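Local coordinates for peptidase M16 C-terminal domain-containing protein (Enterococcus faecalis, PDB 3D3Y) that is of unknown function but is related to M16 peptidases, carries their inactive-type domain and may bind a metal ion, at residues K289-N293 against V294-E298. Numbering follows the deposited sequence.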
# COMPACT_ATOMS: atom_id res chain seq x y z
N LYS A 289 15.64 20.50 -1.13
CA LYS A 289 15.84 21.68 -0.28
C LYS A 289 15.90 21.39 1.21
O LYS A 289 16.72 21.99 1.93
CB LYS A 289 14.80 22.78 -0.59
CG LYS A 289 14.97 23.31 -2.02
CD LYS A 289 14.10 24.53 -2.31
CE LYS A 289 14.36 25.03 -3.75
NZ LYS A 289 15.66 25.72 -3.85
N LEU A 290 15.07 20.47 1.70
CA LEU A 290 15.10 20.15 3.13
C LEU A 290 16.34 19.37 3.51
O LEU A 290 16.95 19.64 4.57
CB LEU A 290 13.82 19.41 3.56
CG LEU A 290 12.46 20.12 3.34
CD1 LEU A 290 11.36 19.25 3.88
CD2 LEU A 290 12.43 21.51 4.01
N PHE A 291 16.75 18.41 2.66
CA PHE A 291 18.02 17.70 2.95
C PHE A 291 19.16 18.69 3.01
O PHE A 291 19.93 18.72 3.98
CB PHE A 291 18.31 16.58 1.93
CG PHE A 291 19.38 15.60 2.39
CD1 PHE A 291 19.04 14.32 2.86
CD2 PHE A 291 20.74 15.96 2.35
CE1 PHE A 291 20.06 13.40 3.28
CE2 PHE A 291 21.76 15.06 2.77
CZ PHE A 291 21.42 13.79 3.23
N MSE A 292 19.27 19.51 1.97
CA MSE A 292 20.38 20.44 1.83
C MSE A 292 20.41 21.60 2.82
O MSE A 292 21.47 22.12 3.13
CB MSE A 292 20.48 20.97 0.39
CG MSE A 292 20.73 19.87 -0.66
SE MSE A 292 22.43 18.93 -0.26
CE MSE A 292 23.65 20.43 -0.25
N ASN A 293 19.26 22.02 3.32
CA ASN A 293 19.20 23.23 4.14
C ASN A 293 18.85 23.00 5.60
O ASN A 293 19.33 23.73 6.47
CB ASN A 293 18.22 24.24 3.53
CG ASN A 293 18.77 24.84 2.26
OD1 ASN A 293 19.58 25.75 2.32
ND2 ASN A 293 18.37 24.31 1.12
N VAL A 294 18.02 22.01 5.89
CA VAL A 294 17.69 21.73 7.29
C VAL A 294 18.65 20.67 7.85
O VAL A 294 19.19 20.84 8.93
CB VAL A 294 16.23 21.27 7.50
CG1 VAL A 294 15.91 21.25 9.02
CG2 VAL A 294 15.25 22.15 6.74
N ARG A 295 18.88 19.60 7.11
CA ARG A 295 19.83 18.58 7.56
C ARG A 295 21.29 19.03 7.40
O ARG A 295 22.04 19.10 8.38
CB ARG A 295 19.58 17.28 6.80
CG ARG A 295 20.51 16.16 7.21
CD ARG A 295 20.23 14.94 6.36
NE ARG A 295 21.11 13.84 6.74
CZ ARG A 295 20.76 12.55 6.71
NH1 ARG A 295 19.52 12.19 6.32
NH2 ARG A 295 21.63 11.63 7.08
N GLU A 296 21.70 19.28 6.16
CA GLU A 296 23.01 19.88 5.91
C GLU A 296 22.86 21.37 6.21
O GLU A 296 21.75 21.88 6.45
CB GLU A 296 23.44 19.67 4.46
CG GLU A 296 23.34 18.21 3.97
CD GLU A 296 24.54 17.35 4.39
OE1 GLU A 296 25.58 17.92 4.76
OE2 GLU A 296 24.46 16.11 4.32
N LYS A 297 23.99 22.07 6.21
CA LYS A 297 24.04 23.51 6.42
C LYS A 297 23.64 23.93 7.83
O LYS A 297 24.51 24.28 8.62
CB LYS A 297 23.29 24.25 5.31
CG LYS A 297 23.87 23.94 3.92
CD LYS A 297 23.45 24.95 2.87
CE LYS A 297 23.47 24.33 1.49
NZ LYS A 297 22.44 25.03 0.63
N GLU A 298 22.35 23.87 8.17
CA GLU A 298 21.93 24.28 9.51
C GLU A 298 22.15 23.19 10.55
O GLU A 298 22.18 23.48 11.74
CB GLU A 298 20.48 24.79 9.53
CG GLU A 298 20.16 25.85 8.49
CD GLU A 298 20.28 27.28 8.99
OE1 GLU A 298 20.86 27.51 10.10
OE2 GLU A 298 19.78 28.18 8.27
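Phe291 carries the chain of Arg295 over one ring face, one turn further along the short helix 289-295, whose C-terminal end widens into a pi-type turn. This helix belongs to the M16 inactive-type domain and touches helices 272-284 and 326-341. With CG anti to the backbone N (chi1 -165°), the ring turns back from CB to meet Arg295, whose CD sits 3.6 Å from the Phe291 centroid, a CH-pi contact. The guanidinium follows, its plane 22° from that of the ring, with NH1 3.3 Å from Phe291 CE1. Glu296 bends at chi2, and its OE2 approaches the ring obliquely, 3.3 Å from Phe291 CE2, the carboxylate plane 27° from the ring.

Two i+5 backbone bonds define the wide turn: Arg295 N to Leu290 O (3.2 Å) and the almost straight Glu296 N to Phe291 O (2.9 Å). Leu290 O also keeps the ordinary i+4 bond from Val294 N, shorter at 2.9 Å but more bent. Glu296 is where the chain leaves helical geometry. On the buried side, Leu290 CD2 packs against Val294 CG2, and Leu290 also touches Phe282 of helix 272-284.

Toward helix 326-341, Asn293 rests on Glu336. Asn293 ND2 donates to Lys289 O at 3.0 Å, on a lone pair in the carbonyl plane and close to the plane of its own amide, which fixes the amide's rotation; Lys289 O also takes Asn293 N. Lys297 lays its aliphatic chain across Met292 O, and its NZ makes a weak hydrogen bond of 3.4 Å to Asn293 OD1.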